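Glucokinase (PDB 6EDI) probably catalyses the ATP-dependent phosphorylation of D-glucose to glucose 6-phosphate, using a two-domain fold of the actin-like ATPase type. Local coordinates at residues 207-212 and 347-352; 74-79 and 131-136; 39-44 and 107-112. All coordinates share one frame; numbering follows the deposited sequence.

Contact 1 of 3, residues 207-212 and 347-352; sequences VVAPGT and VLMGDN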
ATOM      1  N   VAL A 207       3.547  -1.138  -9.446  1.00 21.69           N
ATOM      2  CA  VAL A 207       3.705  -0.418 -10.717  1.00 25.50           C
ATOM      3  C   VAL A 207       4.450   0.890 -10.498  1.00 24.50           C
ATOM      4  O   VAL A 207       4.053   1.699  -9.652  1.00 25.05           O
ATOM      5  CB  VAL A 207       2.357  -0.107 -11.340  1.00 23.77           C
ATOM      6  CG1 VAL A 207       2.536   0.561 -12.686  1.00 23.98           C
ATOM      7  CG2 VAL A 207       1.519  -1.397 -11.468  1.00 22.70           C
ATOM      8  N   VAL A 208       5.533   1.083 -11.248  1.00 24.11           N
ATOM      9  CA  VAL A 208       6.294   2.333 -11.222  1.00 26.76           C
ATOM     10  C   VAL A 208       6.421   2.858 -12.656  1.00 22.67           C
ATOM     11  O   VAL A 208       6.578   2.061 -13.569  1.00 23.22           O
ATOM     12  CB  VAL A 208       7.683   2.104 -10.596  1.00 26.36           C
ATOM     13  CG1 VAL A 208       8.550   3.335 -10.736  1.00 30.19           C
ATOM     14  CG2 VAL A 208       7.529   1.755  -9.136  1.00 27.67           C
ATOM     15  N   ALA A 209       6.329   4.177 -12.853  1.00 25.22           N
ATOM     16  CA  ALA A 209       6.372   4.767 -14.206  1.00 24.80           C
ATOM     17  C   ALA A 209       7.211   6.031 -14.230  1.00 24.43           C
ATOM     18  O   ALA A 209       6.743   7.112 -13.853  1.00 25.44           O
ATOM     19  CB  ALA A 209       4.982   5.066 -14.706  1.00 26.64           C
ATOM     20  N   PRO A 210       8.461   5.911 -14.679  1.00 23.15           N
ATOM     21  CA  PRO A 210       9.282   7.129 -14.698  1.00 28.09           C
ATOM     22  C   PRO A 210       8.968   8.006 -15.898  1.00 32.60           C
ATOM     23  O   PRO A 210       8.496   7.512 -16.919  1.00 38.92           O
ATOM     24  CB  PRO A 210      10.717   6.587 -14.792  1.00 31.31           C
ATOM     25  CG  PRO A 210      10.583   5.213 -15.389  1.00 31.19           C
ATOM     26  CD  PRO A 210       9.241   4.688 -14.956  1.00 26.07           C
ATOM     27  N   GLY A 211       9.221   9.302 -15.747  1.00 35.84           N
ATOM     28  CA  GLY A 211       8.982  10.295 -16.780  1.00 36.91           C
ATOM     29  C   GLY A 211       9.380  11.658 -16.247  1.00 34.46           C
ATOM     30  O   GLY A 211      10.463  11.807 -15.679  1.00 37.88           O
ATOM     31  N   THR A 212       8.508  12.646 -16.412  1.00 37.61           N
ATOM     32  CA  THR A 212       8.683  13.944 -15.758  1.00 37.46           C
ATOM     33  C   THR A 212       8.811  13.754 -14.248  1.00 37.40           C
ATOM     34  O   THR A 212       9.743  14.271 -13.614  1.00 32.35           O
ATOM     35  CB  THR A 212       7.513  14.911 -16.087  1.00 40.29           C
ATOM     36  OG1 THR A 212       7.842  15.677 -17.255  1.00 48.48           O
ATOM     37  CG2 THR A 212       7.233  15.864 -14.922  1.00 41.32           C
ATOM     38  N   VAL A 347       6.203  -3.941 -12.215  1.00 21.74           N
ATOM     39  CA  VAL A 347       6.135  -3.482 -13.598  1.00 21.06           C
ATOM     40  C   VAL A 347       6.735  -2.092 -13.744  1.00 24.61           C
ATOM     41  O   VAL A 347       6.364  -1.153 -13.027  1.00 24.23           O
ATOM     42  CB  VAL A 347       4.692  -3.436 -14.088  1.00 22.58           C
ATOM     43  CG1 VAL A 347       4.613  -2.669 -15.420  1.00 27.12           C
ATOM     44  CG2 VAL A 347       4.125  -4.841 -14.225  1.00 20.30           C
ATOM     45  N   LEU A 348       7.660  -1.954 -14.691  1.00 24.27           N
ATOM     46  CA  LEU A 348       8.233  -0.651 -15.002  1.00 24.13           C
ATOM     47  C   LEU A 348       7.593  -0.207 -16.303  1.00 25.00           C
ATOM     48  O   LEU A 348       7.694  -0.908 -17.313  1.00 28.45           O
ATOM     49  CB  LEU A 348       9.757  -0.749 -15.156  1.00 26.09           C
ATOM     50  CG  LEU A 348      10.668  -0.827 -13.925  1.00 30.21           C
ATOM     51  CD1 LEU A 348      10.321  -2.001 -13.056  1.00 33.12           C
ATOM     52  CD2 LEU A 348      12.154  -0.895 -14.350  1.00 26.74           C
ATOM     53  N   MET A 349       6.917   0.939 -16.290  1.00 27.70           N
ATOM     54  CA  MET A 349       6.147   1.329 -17.469  1.00 28.66           C
ATOM     55  C   MET A 349       6.177   2.821 -17.793  1.00 27.29           C
ATOM     56  O   MET A 349       6.901   3.601 -17.161  1.00 27.92           O
ATOM     57  CB  MET A 349       4.711   0.813 -17.330  1.00 28.14           C
ATOM     58  CG  MET A 349       3.818   1.606 -16.387  1.00 22.62           C
ATOM     59  SD  MET A 349       2.203   0.800 -16.237  1.00 33.27           S
ATOM     60  CE  MET A 349       1.127   2.162 -15.869  1.00 31.44           C
ATOM     61  N   GLY A 350       5.417   3.215 -18.812  1.00 27.72           N
ATOM     62  CA  GLY A 350       5.417   4.602 -19.253  1.00 26.57           C
ATOM     63  C   GLY A 350       6.196   4.823 -20.543  1.00 27.61           C
ATOM     64  O   GLY A 350       7.018   3.981 -20.935  1.00 27.77           O
ATOM     65  N   ASP A 351       5.938   5.956 -21.189  1.00 29.98           N
ATOM     66  CA  ASP A 351       6.572   6.301 -22.471  1.00 32.62           C
ATOM     67  C   ASP A 351       8.108   6.260 -22.430  1.00 27.97           C
ATOM     68  O   ASP A 351       8.747   5.725 -23.345  1.00 30.58           O
ATOM     69  CB  ASP A 351       6.102   7.685 -22.943  1.00 36.19           C
ATOM     70  CG  ASP A 351       4.597   7.779 -23.088  1.00 42.93           C
ATOM     71  OD1 ASP A 351       3.977   6.818 -23.595  1.00 47.29           O
ATOM     72  OD2 ASP A 351       4.032   8.824 -22.694  1.00 50.09           O
ATOM     73  N   ASN A 352       8.693   6.816 -21.370  1.00 31.41           N
ATOM     74  CA  ASN A 352      10.139   6.779 -21.194  1.00 32.98           C
ATOM     75  C   ASN A 352      10.729   5.385 -21.127  1.00 31.92           C
ATOM     76  O   ASN A 352      11.766   5.130 -21.717  1.00 28.70           O
ATOM     77  CB  ASN A 352      10.581   7.597 -19.981  1.00 35.77           C
ATOM     78  CG  ASN A 352      10.756   9.071 -20.309  1.00 41.86           C
ATOM     79  OD1 ASN A 352      10.376   9.939 -19.523  1.00 41.45           O
ATOM     80  ND2 ASN A 352      11.333   9.363 -21.481  1.00 40.49           N
TER
HETATM   81  O   HOH W   1       7.354   8.421 -19.468  1.00 35.15           O

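Contact 2 of 3, residues 74-79 and 131-136; sequences FKVTKS and NNLKGI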
ATOM      1  N   PHE A  74     -12.009  15.957 -26.553  1.00 35.37           N
ATOM      2  CA  PHE A  74     -12.568  17.276 -26.300  1.00 40.20           C
ATOM      3  C   PHE A  74     -11.422  18.178 -25.891  1.00 41.00           C
ATOM      4  O   PHE A  74     -10.383  17.696 -25.438  1.00 40.02           O
ATOM      5  CB  PHE A  74     -13.628  17.213 -25.195  1.00 38.36           C
ATOM      6  CG  PHE A  74     -14.894  16.521 -25.605  1.00 38.69           C
ATOM      7  CD1 PHE A  74     -15.940  17.236 -26.176  1.00 36.14           C
ATOM      8  CD2 PHE A  74     -15.051  15.152 -25.409  1.00 38.51           C
ATOM      9  CE1 PHE A  74     -17.121  16.596 -26.559  1.00 36.51           C
ATOM     10  CE2 PHE A  74     -16.229  14.509 -25.784  1.00 33.99           C
ATOM     11  CZ  PHE A  74     -17.263  15.234 -26.358  1.00 37.58           C
ATOM     12  N   LYS A  75     -11.598  19.483 -26.063  1.00 42.66           N
ATOM     13  CA  LYS A  75     -10.557  20.427 -25.699  1.00 43.36           C
ATOM     14  C   LYS A  75     -10.992  21.241 -24.499  1.00 39.96           C
ATOM     15  O   LYS A  75     -12.059  21.855 -24.513  1.00 39.21           O
ATOM     16  CB  LYS A  75     -10.207  21.346 -26.879  1.00 40.59           C
ATOM     17  CG  LYS A  75      -9.351  20.675 -27.948  1.00 49.53           C
ATOM     18  CD  LYS A  75     -10.189  19.782 -28.868  1.00 45.82           C
ATOM     19  CE  LYS A  75      -9.350  18.673 -29.503  1.00 48.14           C
ATOM     20  NZ  LYS A  75     -10.108  17.907 -30.545  1.00 48.86           N
ATOM     21  N   VAL A  76     -10.165  21.228 -23.455  1.00 43.48           N
ATOM     22  CA  VAL A  76     -10.396  22.043 -22.266  1.00 43.79           C
ATOM     23  C   VAL A  76     -10.028  23.496 -22.577  1.00 44.12           C
ATOM     24  O   VAL A  76      -8.898  23.938 -22.345  1.00 45.06           O
ATOM     25  CB  VAL A  76      -9.579  21.536 -21.062  1.00 39.28           C
ATOM     26  CG1 VAL A  76     -10.139  22.113 -19.770  1.00 38.36           C
ATOM     27  CG2 VAL A  76      -9.589  20.006 -21.021  1.00 42.03           C
ATOM     28  N   THR A  77     -10.995  24.230 -23.108  1.00 44.03           N
ATOM     29  CA  THR A  77     -10.744  25.565 -23.632  1.00 44.18           C
ATOM     30  C   THR A  77     -10.720  26.616 -22.535  1.00 42.41           C
ATOM     31  O   THR A  77     -10.207  27.716 -22.745  1.00 48.06           O
ATOM     32  CB  THR A  77     -11.806  25.943 -24.676  1.00 39.77           C
ATOM     33  OG1 THR A  77     -13.095  25.970 -24.050  1.00 40.95           O
ATOM     34  CG2 THR A  77     -11.819  24.931 -25.800  1.00 40.99           C
ATOM     35  N   LYS A  78     -11.279  26.281 -21.374  1.00 45.20           N
ATOM     36  CA  LYS A  78     -11.348  27.212 -20.243  1.00 46.02           C
ATOM     37  C   LYS A  78     -10.279  26.889 -19.196  1.00 41.36           C
ATOM     38  O   LYS A  78     -10.234  27.512 -18.136  1.00 42.59           O
ATOM     39  CB  LYS A  78     -12.740  27.164 -19.594  1.00 48.77           C
ATOM     40  CG  LYS A  78     -13.049  28.323 -18.633  1.00 54.09           C
ATOM     41  CD  LYS A  78     -14.089  27.923 -17.584  1.00 51.72           C
ATOM     42  CE  LYS A  78     -14.106  28.888 -16.411  1.00 52.05           C
ATOM     43  NZ  LYS A  78     -15.257  28.629 -15.497  1.00 59.53           N
ATOM     44  N   SER A  79      -9.421  25.915 -19.503  1.00 40.05           N
ATOM     45  CA  SER A  79      -8.402  25.444 -18.558  1.00 43.31           C
ATOM     46  C   SER A  79      -9.037  25.125 -17.206  1.00 36.09           C
ATOM     47  O   SER A  79      -8.519  25.507 -16.159  1.00 42.06           O
ATOM     48  CB  SER A  79      -7.286  26.485 -18.395  1.00 43.06           C
ATOM     49  OG  SER A  79      -6.575  26.673 -19.608  1.00 44.20           O
ATOM     50  N   ASN A 131      -2.476  22.044 -10.653  1.00 42.53           N
ATOM     51  CA  ASN A 131      -1.590  23.200 -10.745  1.00 47.83           C
ATOM     52  C   ASN A 131      -1.847  24.045 -11.999  1.00 46.52           C
ATOM     53  O   ASN A 131      -1.630  25.263 -11.981  1.00 41.67           O
ATOM     54  CB  ASN A 131      -0.117  22.774 -10.667  1.00 45.81           C
ATOM     55  CG  ASN A 131       0.257  21.794 -11.756  1.00 53.14           C
ATOM     56  OD1 ASN A 131      -0.537  20.924 -12.114  1.00 55.71           O
ATOM     57  ND2 ASN A 131       1.465  21.936 -12.304  1.00 55.95           N
ATOM     58  N   ASN A 132      -2.317  23.408 -13.076  1.00 46.14           N
ATOM     59  CA  ASN A 132      -2.534  24.120 -14.346  1.00 42.93           C
ATOM     60  C   ASN A 132      -3.992  24.175 -14.853  1.00 41.26           C
ATOM     61  O   ASN A 132      -4.274  24.689 -15.941  1.00 40.82           O
ATOM     62  CB  ASN A 132      -1.568  23.623 -15.442  1.00 44.40           C
ATOM     63  CG  ASN A 132      -1.849  22.199 -15.898  1.00 51.32           C
ATOM     64  OD1 ASN A 132      -2.969  21.703 -15.790  1.00 52.33           O
ATOM     65  ND2 ASN A 132      -0.824  21.538 -16.434  1.00 52.58           N
ATOM     66  N   LEU A 133      -4.912  23.637 -14.063  1.00 37.50           N
ATOM     67  CA  LEU A 133      -6.327  23.714 -14.386  1.00 40.47           C
ATOM     68  C   LEU A 133      -7.056  24.321 -13.206  1.00 43.38           C
ATOM     69  O   LEU A 133      -6.583  24.254 -12.066  1.00 41.68           O
ATOM     70  CB  LEU A 133      -6.910  22.328 -14.693  1.00 38.21           C
ATOM     71  CG  LEU A 133      -6.423  21.597 -15.940  1.00 35.51           C
ATOM     72  CD1 LEU A 133      -6.948  20.175 -15.956  1.00 33.99           C
ATOM     73  CD2 LEU A 133      -6.890  22.345 -17.166  1.00 40.82           C
ATOM     74  N   LYS A 134      -8.216  24.900 -13.490  1.00 34.84           N
ATOM     75  CA  LYS A 134      -9.079  25.476 -12.471  1.00 35.86           C
ATOM     76  C   LYS A 134     -10.091  24.445 -11.973  1.00 40.91           C
ATOM     77  O   LYS A 134     -10.413  23.494 -12.678  1.00 37.09           O
ATOM     78  CB  LYS A 134      -9.840  26.644 -13.091  1.00 43.34           C
ATOM     79  CG  LYS A 134     -10.294  27.670 -12.098  1.00 50.65           C
ATOM     80  CD  LYS A 134      -9.686  29.020 -12.414  1.00 47.18           C
ATOM     81  CE  LYS A 134      -9.319  29.732 -11.119  1.00 52.74           C
ATOM     82  NZ  LYS A 134     -10.389  29.571 -10.096  1.00 56.55           N
ATOM     83  N   GLY A 135     -10.601  24.638 -10.761  1.00 33.16           N
ATOM     84  CA  GLY A 135     -11.770  23.902 -10.321  1.00 38.17           C
ATOM     85  C   GLY A 135     -11.487  22.584  -9.631  1.00 36.65           C
ATOM     86  O   GLY A 135     -10.346  22.109  -9.584  1.00 39.22           O
ATOM     87  N   ILE A 136     -12.551  21.996  -9.100  1.00 38.44           N
ATOM     88  CA  ILE A 136     -12.487  20.684  -8.480  1.00 40.14           C
ATOM     89  C   ILE A 136     -13.374  19.717  -9.256  1.00 38.87           C
ATOM     90  O   ILE A 136     -14.496  20.061  -9.639  1.00 42.37           O
ATOM     91  CB  ILE A 136     -12.933  20.756  -7.007  1.00 42.06           C
ATOM     92  CG1 ILE A 136     -12.095  21.796  -6.254  1.00 42.17           C
ATOM     93  CG2 ILE A 136     -12.872  19.376  -6.341  1.00 39.15           C
ATOM     94  CD1 ILE A 136     -10.601  21.536  -6.282  1.00 36.29           C
TER

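Contact 3 of 3, residues 39-44 and 107-112; sequences GPIYVV and LRRVAS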
ATOM      1  N   GLY A  39     -22.821  -6.889 -24.754  1.00 33.47           N
ATOM      2  CA  GLY A  39     -21.822  -6.916 -23.695  1.00 35.23           C
ATOM      3  C   GLY A  39     -21.810  -5.676 -22.826  1.00 32.97           C
ATOM      4  O   GLY A  39     -22.415  -4.655 -23.173  1.00 30.68           O
ATOM      5  N   PRO A  40     -21.102  -5.752 -21.687  1.00 32.38           N
ATOM      6  CA  PRO A  40     -20.989  -4.605 -20.787  1.00 30.01           C
ATOM      7  C   PRO A  40     -20.261  -3.476 -21.501  1.00 29.42           C
ATOM      8  O   PRO A  40     -19.424  -3.733 -22.363  1.00 32.22           O
ATOM      9  CB  PRO A  40     -20.093  -5.127 -19.657  1.00 32.74           C
ATOM     10  CG  PRO A  40     -19.985  -6.633 -19.863  1.00 32.11           C
ATOM     11  CD  PRO A  40     -20.172  -6.835 -21.329  1.00 34.16           C
ATOM     12  N   ILE A  41     -20.583  -2.242 -21.146  1.00 29.25           N
ATOM     13  CA  ILE A  41     -19.862  -1.098 -21.672  1.00 27.87           C
ATOM     14  C   ILE A  41     -19.183  -0.376 -20.514  1.00 23.66           C
ATOM     15  O   ILE A  41     -19.823  -0.056 -19.516  1.00 27.76           O
ATOM     16  CB  ILE A  41     -20.797  -0.120 -22.400  1.00 27.59           C
ATOM     17  CG1 ILE A  41     -21.471  -0.801 -23.598  1.00 28.50           C
ATOM     18  CG2 ILE A  41     -20.022   1.127 -22.839  1.00 26.92           C
ATOM     19  CD1 ILE A  41     -20.504  -1.170 -24.719  1.00 31.49           C
ATOM     20  N   TYR A  42     -17.884  -0.109 -20.657  1.00 29.38           N
ATOM     21  CA  TYR A  42     -17.133   0.616 -19.638  1.00 27.02           C
ATOM     22  C   TYR A  42     -16.809   2.037 -20.149  1.00 27.54           C
ATOM     23  O   TYR A  42     -16.156   2.209 -21.181  1.00 29.92           O
ATOM     24  CB  TYR A  42     -15.874  -0.175 -19.243  1.00 29.01           C
ATOM     25  CG  TYR A  42     -16.151  -1.634 -18.866  1.00 28.79           C
ATOM     26  CD1 TYR A  42     -16.441  -1.990 -17.556  1.00 30.52           C
ATOM     27  CD2 TYR A  42     -16.116  -2.643 -19.826  1.00 31.13           C
ATOM     28  CE1 TYR A  42     -16.697  -3.310 -17.210  1.00 32.56           C
ATOM     29  CE2 TYR A  42     -16.376  -3.966 -19.498  1.00 31.41           C
ATOM     30  CZ  TYR A  42     -16.660  -4.296 -18.187  1.00 32.86           C
ATOM     31  OH  TYR A  42     -16.908  -5.610 -17.861  1.00 33.00           O
ATOM     32  N   VAL A  43     -17.323   3.047 -19.449  1.00 27.08           N
ATOM     33  CA  VAL A  43     -17.108   4.438 -19.837  1.00 27.15           C
ATOM     34  C   VAL A  43     -15.707   4.844 -19.398  1.00 26.97           C
ATOM     35  O   VAL A  43     -15.291   4.563 -18.259  1.00 25.03           O
ATOM     36  CB  VAL A  43     -18.188   5.373 -19.268  1.00 26.53           C
ATOM     37  CG1 VAL A  43     -17.736   6.822 -19.319  1.00 27.65           C
ATOM     38  CG2 VAL A  43     -19.493   5.208 -20.064  1.00 30.77           C
ATOM     39  N   VAL A  44     -14.973   5.448 -20.326  1.00 26.25           N
ATOM     40  CA  VAL A  44     -13.584   5.795 -20.095  1.00 28.46           C
ATOM     41  C   VAL A  44     -13.381   7.271 -20.371  1.00 28.43           C
ATOM     42  O   VAL A  44     -14.048   7.870 -21.234  1.00 30.46           O
ATOM     43  CB  VAL A  44     -12.599   4.956 -20.972  1.00 25.77           C
ATOM     44  CG1 VAL A  44     -12.919   3.505 -20.872  1.00 26.24           C
ATOM     45  CG2 VAL A  44     -12.638   5.393 -22.429  1.00 27.90           C
ATOM     46  N   LEU A 107     -26.995   2.564 -23.188  1.00 34.14           N
ATOM     47  CA  LEU A 107     -26.734   3.080 -21.855  1.00 37.77           C
ATOM     48  C   LEU A 107     -27.099   2.077 -20.765  1.00 37.00           C
ATOM     49  O   LEU A 107     -26.549   2.122 -19.671  1.00 32.12           O
ATOM     50  CB  LEU A 107     -27.465   4.409 -21.632  1.00 36.81           C
ATOM     51  CG  LEU A 107     -27.014   5.619 -22.445  1.00 39.30           C
ATOM     52  CD1 LEU A 107     -27.896   6.829 -22.147  1.00 40.70           C
ATOM     53  CD2 LEU A 107     -25.544   5.950 -22.176  1.00 36.71           C
ATOM     54  N   ARG A 108     -28.027   1.170 -21.053  1.00 37.93           N
ATOM     55  CA  ARG A 108     -28.416   0.190 -20.036  1.00 32.93           C
ATOM     56  C   ARG A 108     -27.310  -0.820 -19.784  1.00 34.01           C
ATOM     57  O   ARG A 108     -27.338  -1.527 -18.782  1.00 37.61           O
ATOM     58  CB  ARG A 108     -29.685  -0.558 -20.437  1.00 41.96           C
ATOM     59  CG  ARG A 108     -30.896   0.324 -20.624  1.00 46.74           C
ATOM     60  CD  ARG A 108     -31.063   1.363 -19.519  1.00 51.18           C
ATOM     61  NE  ARG A 108     -32.280   2.139 -19.748  1.00 58.31           N
ATOM     62  CZ  ARG A 108     -32.362   3.139 -20.617  1.00 51.84           C
ATOM     63  NH1 ARG A 108     -31.288   3.482 -21.319  1.00 47.17           N
ATOM     64  NH2 ARG A 108     -33.510   3.790 -20.785  1.00 55.86           N
ATOM     65  N   ARG A 109     -26.344  -0.897 -20.696  1.00 32.25           N
ATOM     66  CA  ARG A 109     -25.240  -1.838 -20.544  1.00 30.48           C
ATOM     67  C   ARG A 109     -23.987  -1.192 -19.962  1.00 27.58           C
ATOM     68  O   ARG A 109     -22.958  -1.852 -19.832  1.00 29.02           O
ATOM     69  CB  ARG A 109     -24.943  -2.559 -21.859  1.00 31.79           C
ATOM     70  CG  ARG A 109     -26.063  -3.510 -22.301  1.00 33.61           C
ATOM     71  CD  ARG A 109     -25.769  -4.113 -23.653  1.00 35.22           C
ATOM     72  NE  ARG A 109     -25.855  -3.117 -24.717  1.00 36.13           N
ATOM     73  CZ  ARG A 109     -24.853  -2.784 -25.525  1.00 38.78           C
ATOM     74  NH1 ARG A 109     -23.669  -3.372 -25.402  1.00 37.46           N
ATOM     75  NH2 ARG A 109     -25.042  -1.866 -26.465  1.00 36.39           N
ATOM     76  N   VAL A 110     -24.092   0.078 -19.574  1.00 28.09           N
ATOM     77  CA  VAL A 110     -22.961   0.787 -18.962  1.00 31.05           C
ATOM     78  C   VAL A 110     -22.694   0.165 -17.605  1.00 29.63           C
ATOM     79  O   VAL A 110     -23.510   0.265 -16.695  1.00 32.30           O
ATOM     80  CB  VAL A 110     -23.215   2.311 -18.804  1.00 29.94           C
ATOM     81  CG1 VAL A 110     -22.043   2.978 -18.078  1.00 28.29           C
ATOM     82  CG2 VAL A 110     -23.409   2.970 -20.158  1.00 29.28           C
ATOM     83  N   ALA A 111     -21.548  -0.492 -17.478  1.00 28.73           N
ATOM     84  CA  ALA A 111     -21.225  -1.241 -16.271  1.00 29.96           C
ATOM     85  C   ALA A 111     -20.414  -0.424 -15.266  1.00 28.13           C
ATOM     86  O   ALA A 111     -20.329  -0.783 -14.084  1.00 31.49           O
ATOM     87  CB  ALA A 111     -20.504  -2.543 -16.635  1.00 29.53           C
ATOM     88  N   SER A 112     -19.826   0.677 -15.738  1.00 30.00           N
ATOM     89  CA  SER A 112     -19.010   1.534 -14.894  1.00 28.46           C
ATOM     90  C   SER A 112     -18.575   2.763 -15.663  1.00 26.69           C
ATOM     91  O   SER A 112     -18.633   2.802 -16.894  1.00 26.77           O
ATOM     92  CB  SER A 112     -17.751   0.812 -14.431  1.00 30.91           C
ATOM     93  OG  SER A 112     -16.920   0.503 -15.536  1.00 31.19           O
TER

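Contact 1 of 3, residues 207-212 and 347-352
Val207 and Met349 meet at an oblique crossing of their side chains, CG1 of Val207 resting 3.6 Å from SD of Met349. Chi1 of 77° sets Met349 CG between backbone N and carbonyl carbon, beside Ala209 CB, 4.0 Å away, and the extended chain beyond carries SD on to Val207. Under these side chains two parallel strands are joined by backbone bonds, one nearly straight, Val208 N to Val347 O (3.0 Å, 177° at the hydrogen), the other moderately bent, Met349 N to Val208 O (3.0 Å, 157°). Met349 O, buried, has no hydrogen-bond partner; Ala209 CA is nearest across the contact at 3.2 Å, a CA-H...O contact, with Ala209 CB and Pro210 CD also close. Beyond Met349 direct backbone bonding stops, and one water bridges Pro210 O (2.9 Å) to Asn352 N (2.8 Å) in the helix that starts after the N-cap Gly350. These strand ends probably correspond to the phosphate 2 and adenosine motifs of actin-like ATPases, consistent with ATP binding. Helix 157-170 packs Leu158 against both Val207 and Met349; on the face of Val208 and Leu348, helix 317-341 brings Leu330, while strands 214-222 and 389-393 flank the pair.

Contact 2 of 3, residues 74-79 and 131-136
Ser79 and Lys134 are joined by the one hydrogen bond of this contact, from Lys134 N to Ser79 O at 2.8 Å with 157° at the hydrogen. The same oxygen also meets Leu133 CA at 3.3 Å, a CA-H...O contact, and Lys134 CB at 3.5 Å, so three atoms of Leu133 and Lys134 converge on one acceptor. Leu133 completes this tight part: its CG stands anti to the carbonyl carbon (chi1 -66°), which carries CD2 over the Ser79 carbonyl group, 3.5 Å from Ser79 C. The same methyl also meets Val76, whose side chain crosses the leucine at about a right angle, CG1 to CD2 4.2 Å. Val76 is buried and forms the centre of an inverse gamma turn, where the chain leaves its strand and bends toward the 131-136 loop.

Outside this small core the packing thins quickly. Ser79 CB comes no nearer than 4.3 Å to Asn132 O, and Asn132 and Ser79 are both exposed. Lys134 starts out toward Ser79, yet its chain, bent at every torsion beyond chi1, leads the ammonium end away from it. Lys78 stays at the margin, with NZ salt-bridged to Asp80. Only 176 Å² is buried in total, and one backbone bond supplies the polar link, which suggests a light surface junction between loops.

Around it, Gln83 holds the turn through Thr77 OG1 and Lys78 N, and Lys134 shares a further backbone bond with Ile81. Val76 bonds to Thr50 in the turn between strands 41-48 and 51-58, probably the phosphate 1 loop of the family; Phe74, at the end of strand 67-75, stacks on Phe87 of helix 84-98, and the partner loop continues into strand 137-138.

Contact 3 of 3, residues 39-44 and 107-112
Arg109 sets its CG anti to the carbonyl carbon (chi1 -68°) and bends at chi3 (-69°), turning its guanidinium back onto Gly39, just before a parallel strand pair in the six-stranded mixed sheet of an actin-like ATPase fold. NH1 donates to Gly39 O at 2.9 Å, in the carbonyl plane and on a lone pair. Trp36 O takes NH2 and Ser105 O takes NE, so three backbone carbonyls fix the group's rotation. Pairing begins with Ile41 N to Arg109 O (2.7 Å), its donor well above the carbonyl plane, and Ala111 N to Ile41 O (2.7 Å). Relative to the Ile41 N to Arg109 O bond, Val43 N to Ser112 O at 2.9 Å lies two residues on along one strand but three along the other; Ala111, with psi -17°, takes up the extra residue. Side chains follow this register. Val43 CG2 and Val110 CG1 cross obliquely at 3.9 Å, near Phe56 and Pro148 respectively, whereas Tyr42 lies beside Ala111 and also meets Leu405 of helix 399-409. Buried without a hydrogen-bond partner, Ser112 OG lies in the plane of the Tyr42 ring at its edge, 3.2 Å from CD1.

Contacts 2 and 3 both reach the mixed sheet that includes strands 41-48, 67-75 and 110-117; contact 3 pairs two of its strands directly, and contact 2 lies where strand 67-75 runs out into loops. Contact 1 sits in the other six-stranded sheet, near the centre of the chain. Centres are about 26 Å apart between contacts 2 and 3, 25 Å between 1 and 2, and 29 Å between 1 and 3; none touch. Along the chain the segments of contacts 3 and 2 alternate, and contact 1 opens after both close. Two sheets, formed largely in succession, are consistent with the two-domain design of actin-like kinases, seen here in an open conformation.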